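Local coordinates for Serine/threonine protein phosphatase Stp1 (Streptococcus agalactiae, PDB 2PK0) that probably removes phosphate groups from phosphoserine and phosphothreonine residues of proteins as a magnesium-containing phosphatase of the PP2C family, at residues Leu39-Gly44 with Gly234-Thr239; Asp197-Met202 with Ile238-Val243. All blocks are in the same frame, centred on the assembly; numbering follows the deposited sequence.

Interactions 1 and 2 meet at one magnesium ion, for which interaction 1 provides Asp41 and Asp236 and interaction 2 provides Asp197. Along the chain come 39-44, on strand 35-43 of one antiparallel sheet, then 197-202, just after strand 191-195, and last the loop 234-237 with Asp236 and strand 238-245 of the other sheet, into which it leads; Ile238 and Thr239 belong to both contacts. Interaction 1 spans the two sheets at their metal-binding end; interaction 2 lays a helical turn on the same strand. Their centres are about 9 Å apart. The example illustrates how a beta sandwich can gather metal ligands from three places distant in sequence.

Interaction 1 (Leu39-Gly44 with Gly234-Thr239). With MG (magnesium ion), chain E; MG (magnesium ion), chain F.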
loop_
_atom_site.group_PDB
_atom_site.type_symbol
_atom_site.label_atom_id
_atom_site.label_comp_id
_atom_site.label_asym_id
_atom_site.label_seq_id
_atom_site.Cartn_x
_atom_site.Cartn_y
_atom_site.Cartn_z
ATOM N N LEU A 39 -1.929 1.990 4.128
ATOM C CA LEU A 39 -0.514 2.290 3.900
ATOM C C LEU A 39 -0.407 3.450 2.907
ATOM O O LEU A 39 -1.088 3.442 1.868
ATOM C CB LEU A 39 0.196 1.046 3.335
ATOM C CG LEU A 39 1.725 0.998 3.175
ATOM C CD1 LEU A 39 2.213 -0.412 3.256
ATOM C CD2 LEU A 39 2.231 1.607 1.856
ATOM N N ALA A 40 0.464 4.425 3.184
ATOM C CA ALA A 40 0.585 5.574 2.284
ATOM C C ALA A 40 2.008 6.012 2.098
ATOM O O ALA A 40 2.734 6.174 3.065
ATOM C CB ALA A 40 -0.243 6.724 2.781
ATOM N N ASP A 41 2.413 6.213 0.852
ATOM C CA ASP A 41 3.750 6.703 0.579
ATOM C C ASP A 41 3.678 8.162 0.096
ATOM O O ASP A 41 3.313 8.429 -1.043
ATOM C CB ASP A 41 4.432 5.784 -0.441
ATOM C CG ASP A 41 5.830 6.243 -0.854
ATOM O OD1 ASP A 41 6.290 7.381 -0.567
ATOM O OD2 ASP A 41 6.510 5.432 -1.504
ATOM N N GLY A 42 4.060 9.093 0.964
ATOM C CA GLY A 42 4.053 10.504 0.605
ATOM C C GLY A 42 5.256 10.994 -0.192
ATOM O O GLY A 42 6.337 10.398 -0.138
ATOM N N MET A 43 5.058 12.069 -0.949
ATOM C CA MET A 43 6.138 12.746 -1.653
ATOM C C MET A 43 6.031 14.269 -1.475
ATOM O O MET A 43 4.959 14.809 -1.189
ATOM C CB MET A 43 6.110 12.376 -3.132
ATOM C CG MET A 43 4.821 12.776 -3.840
ATOM S SD MET A 43 4.763 12.322 -5.586
ATOM C CE MET A 43 3.581 13.514 -6.229
ATOM N N GLY A 44 7.148 14.962 -1.643
ATOM C CA GLY A 44 7.170 16.419 -1.532
ATOM C C GLY A 44 8.215 16.874 -0.541
ATOM O O GLY A 44 8.322 16.300 0.545
ATOM N N GLY A 234 18.607 0.047 0.932
ATOM C CA GLY A 234 17.747 0.915 1.736
ATOM C C GLY A 234 17.515 2.313 1.170
ATOM O O GLY A 234 17.330 3.266 1.930
ATOM N N LEU A 235 17.499 2.442 -0.157
ATOM C CA LEU A 235 17.472 3.750 -0.800
ATOM C C LEU A 235 16.201 4.550 -0.609
ATOM O O LEU A 235 16.140 5.707 -0.999
ATOM C CB LEU A 235 17.722 3.628 -2.296
ATOM C CG LEU A 235 18.994 2.927 -2.760
ATOM C CD1 LEU A 235 19.094 3.035 -4.246
ATOM C CD2 LEU A 235 20.219 3.515 -2.121
ATOM N N ASP A 236 15.184 3.954 -0.014
ATOM C CA ASP A 236 13.916 4.632 0.152
ATOM C C ASP A 236 13.314 4.130 1.447
ATOM O O ASP A 236 13.788 3.139 1.991
ATOM C CB ASP A 236 13.009 4.336 -1.049
ATOM C CG ASP A 236 11.731 5.168 -1.060
ATOM O OD1 ASP A 236 11.532 6.063 -0.211
ATOM O OD2 ASP A 236 10.876 4.912 -1.926
ATOM N N ASN A 237 12.304 4.839 1.950
ATOM C CA ASN A 237 11.525 4.394 3.094
ATOM C C ASN A 237 10.859 3.065 2.789
ATOM O O ASN A 237 10.318 2.882 1.707
ATOM C CB ASN A 237 10.452 5.420 3.451
ATOM C CG ASN A 237 11.002 6.818 3.646
ATOM O OD1 ASN A 237 10.360 7.800 3.261
ATOM N ND2 ASN A 237 12.171 6.925 4.267
ATOM N N ILE A 238 10.933 2.132 3.732
ATOM C CA ILE A 238 10.328 0.806 3.570
ATOM C C ILE A 238 9.192 0.687 4.554
ATOM O O ILE A 238 9.357 1.050 5.714
ATOM C CB ILE A 238 11.314 -0.275 3.927
ATOM C CG1 ILE A 238 12.716 0.120 3.458
ATOM C CG2 ILE A 238 10.874 -1.569 3.352
ATOM C CD1 ILE A 238 13.824 -0.505 4.281
ATOM N N THR A 239 8.040 0.192 4.109
ATOM C CA THR A 239 6.848 0.148 4.955
ATOM C C THR A 239 6.002 -1.031 4.543
ATOM O O THR A 239 5.672 -1.158 3.373
ATOM C CB THR A 239 6.044 1.451 4.834
ATOM O OG1 THR A 239 6.786 2.514 5.455
ATOM C CG2 THR A 239 4.716 1.339 5.534
HETATM MG MG MG E . 7.592 8.821 -0.410
HETATM MG MG MG F . 8.754 5.208 -1.781
HETATM O O HOH W 1 8.988 7.266 -1.070
HETATM O O HOH W 2 8.057 7.897 1.371
HETATM O O HOH W 3 7.843 9.108 -2.647
HETATM O O HOH W 4 9.005 9.984 -0.473
HETATM O O HOH W 5 8.763 6.325 -3.628
#
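Leu39 and Thr239 stand on strands from the two facing sheets of the PP2C beta sandwich, with Leu39 CA and Thr239 CA 7.7 Å apart. Farther along, the segments are linked through a magnesium ion by the side chains of Asp41 and Asp236: 39-43 continues as strand past the ions, whereas 234-237 is the loop leading into strand 238-245. Between the sheets the side chains of Leu39 and Thr239 slide past each other in opposite directions, and Leu39 CD1 lies 3.8 Å from the methyl Thr239 CG2. The hydroxyl of Thr239 is engaged by Thr12 and Asp23.

The binuclear magnesium centre begins two residues along the strand, at Asp41. This residue has CG anti to the backbone N (chi1 177°), which sets the carboxylate within reach of both ions, one oxygen for each. Asp41 OD1 binds the first magnesium at 1.9 Å, and Asp41 OD2 binds the second at 2.3 Å. The carbonyl Gly42 O adds a ligand to the first ion at 2.0 Å, while Asp236 OD2 takes the second at 2.1 Å. The shared cation probably offsets the repulsion of Asp41 OD2 and Asp236 OD2, 4.4 Å apart, and Asp197 completes the protein ligands of the second ion. Water 1 bridges both magnesium ions and donates a hydrogen bond to Asp236 OD1, its oxygen 2.9 Å from that atom.

Interaction 2 (Asp197-Met202 with Ile238-Val243); sequences DGLTNM and ITVALV. With MG (magnesium ion), chain F.
Leu199 rides on a short helical turn laid against the beginning of strand 238-245, whose Ile238 and Val240 receive it. The backbones come closest where Gly198, without a side chain, brings its CA to 4.4 Å from Ile238 CA. Followed outward, Leu199 starts with CB at 3.9 Å from the methyl Ile238 CG2. That methyl also sits against the backbone of the turn, 3.7 Å from Leu199 N. From CB the chain runs on with CG anti to the backbone N (chi1 -172°), which takes CG away from Ile238 CG2, and the next torsion (chi2 72°) places the two methyls against Val240. There the two tips part: Leu199 CD1 touches both Ile238 CG2 and, at 4.0 Å, Val240 CG2, while Leu199 CD2 meets Val240 CG2 at 3.9 Å. Leu199 crosses both strand side chains at about a right angle, and Ile208 of helix 205-212 also touches it.

The turn itself is tied by Asn201 N to Asp197 O at 2.7 Å. At its start, Asp197 OD1 binds a magnesium ion at 2.1 Å, and Asp197 OD2 accepts a hydrogen bond from water 5, another ligand of that ion. This apolar packing lies two residues from Asp197, a ligand of the aspartate-rich magnesium site of PP2C phosphatases.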
loop_
_atom_site.group_PDB
_atom_site.type_symbol
_atom_site.label_atom_id
_atom_site.label_comp_id
_atom_site.label_asym_id
_atom_site.label_seq_id
_atom_site.Cartn_x
_atom_site.Cartn_y
_atom_site.Cartn_z
ATOM N N ASP A 197 7.097 1.146 -2.172
ATOM C CA ASP A 197 8.055 0.693 -3.174
ATOM C C ASP A 197 9.432 0.354 -2.605
ATOM O O ASP A 197 10.178 -0.403 -3.214
ATOM C CB ASP A 197 8.158 1.655 -4.376
ATOM C CG ASP A 197 8.460 3.109 -3.974
ATOM O OD1 ASP A 197 8.457 3.422 -2.765
ATOM O OD2 ASP A 197 8.694 3.966 -4.862
ATOM N N GLY A 198 9.736 0.863 -1.416
ATOM C CA GLY A 198 11.024 0.640 -0.789
ATOM C C GLY A 198 11.314 -0.810 -0.446
ATOM O O GLY A 198 12.472 -1.192 -0.303
ATOM N N LEU A 199 10.271 -1.619 -0.300
ATOM C CA LEU A 199 10.465 -3.042 -0.121
ATOM C C LEU A 199 10.789 -3.663 -1.467
ATOM O O LEU A 199 11.868 -4.215 -1.668
ATOM C CB LEU A 199 9.235 -3.719 0.487
ATOM C CG LEU A 199 9.525 -5.186 0.854
ATOM C CD1 LEU A 199 10.437 -5.239 2.063
ATOM C CD2 LEU A 199 8.243 -5.990 1.114
ATOM N N THR A 200 9.857 -3.527 -2.400
ATOM C CA THR A 200 9.946 -4.216 -3.678
ATOM C C THR A 200 10.960 -3.653 -4.693
ATOM O O THR A 200 11.268 -4.315 -5.686
ATOM C CB THR A 200 8.567 -4.303 -4.310
ATOM O OG1 THR A 200 7.887 -3.068 -4.076
ATOM C CG2 THR A 200 7.764 -5.448 -3.664
ATOM N N ASN A 201 11.482 -2.451 -4.462
ATOM C CA ASN A 201 12.607 -1.988 -5.272
ATOM C C ASN A 201 13.906 -2.651 -4.838
ATOM O O ASN A 201 14.818 -2.798 -5.629
ATOM C CB ASN A 201 12.760 -0.469 -5.219
ATOM C CG ASN A 201 11.617 0.272 -5.918
ATOM O OD1 ASN A 201 10.842 -0.305 -6.704
ATOM N ND2 ASN A 201 11.503 1.556 -5.621
ATOM N N MET A 202 13.979 -3.052 -3.572
ATOM C CA MET A 202 15.162 -3.691 -3.020
ATOM C C MET A 202 15.097 -5.227 -3.045
ATOM O O MET A 202 16.119 -5.883 -3.190
ATOM C CB MET A 202 15.408 -3.192 -1.599
ATOM C CG MET A 202 15.663 -1.689 -1.466
ATOM S SD MET A 202 17.108 -1.018 -2.339
ATOM C CE MET A 202 16.316 -0.084 -3.655
ATOM N N ILE A 238 10.933 2.132 3.732
ATOM C CA ILE A 238 10.328 0.806 3.570
ATOM C C ILE A 238 9.192 0.687 4.554
ATOM O O ILE A 238 9.357 1.050 5.714
ATOM C CB ILE A 238 11.314 -0.275 3.927
ATOM C CG1 ILE A 238 12.716 0.120 3.458
ATOM C CG2 ILE A 238 10.874 -1.569 3.352
ATOM C CD1 ILE A 238 13.824 -0.505 4.281
ATOM N N THR A 239 8.040 0.192 4.109
ATOM C CA THR A 239 6.848 0.148 4.955
ATOM C C THR A 239 6.002 -1.031 4.543
ATOM O O THR A 239 5.672 -1.158 3.373
ATOM C CB THR A 239 6.044 1.451 4.834
ATOM O OG1 THR A 239 6.786 2.514 5.455
ATOM C CG2 THR A 239 4.716 1.339 5.534
ATOM N N VAL A 240 5.701 -1.931 5.486
ATOM C CA VAL A 240 5.048 -3.198 5.150
ATOM C C VAL A 240 3.914 -3.552 6.117
ATOM O O VAL A 240 4.075 -3.462 7.339
ATOM C CB VAL A 240 6.065 -4.396 5.098
ATOM C CG1 VAL A 240 5.436 -5.622 4.466
ATOM C CG2 VAL A 240 7.317 -4.045 4.321
ATOM N N ALA A 241 2.762 -3.935 5.569
ATOM C CA ALA A 241 1.735 -4.629 6.348
ATOM C C ALA A 241 1.674 -6.084 5.923
ATOM O O ALA A 241 1.547 -6.392 4.729
ATOM C CB ALA A 241 0.391 -3.993 6.152
ATOM N N LEU A 242 1.764 -6.987 6.889
ATOM C CA LEU A 242 1.617 -8.409 6.595
ATOM C C LEU A 242 0.401 -8.935 7.303
ATOM O O LEU A 242 0.193 -8.610 8.469
ATOM C CB LEU A 242 2.822 -9.204 7.069
ATOM C CG LEU A 242 4.165 -9.015 6.380
ATOM C CD1 LEU A 242 5.218 -9.649 7.261
ATOM C CD2 LEU A 242 4.161 -9.652 5.011
ATOM N N VAL A 243 -0.407 -9.722 6.586
ATOM C CA VAL A 243 -1.531 -10.436 7.172
ATOM C C VAL A 243 -1.352 -11.946 6.927
ATOM O O VAL A 243 -1.254 -12.374 5.791
ATOM C CB VAL A 243 -2.883 -9.995 6.571
ATOM C CG1 VAL A 243 -4.048 -10.572 7.380
ATOM C CG2 VAL A 243 -2.983 -8.471 6.478
HETATM MG MG MG F . 8.754 5.208 -1.781
HETATM O O HOH W 5 8.763 6.325 -3.628
HETATM O O HOH W 1 8.988 7.266 -1.070
HETATM O O HOH W 6 8.418 4.714 0.295
#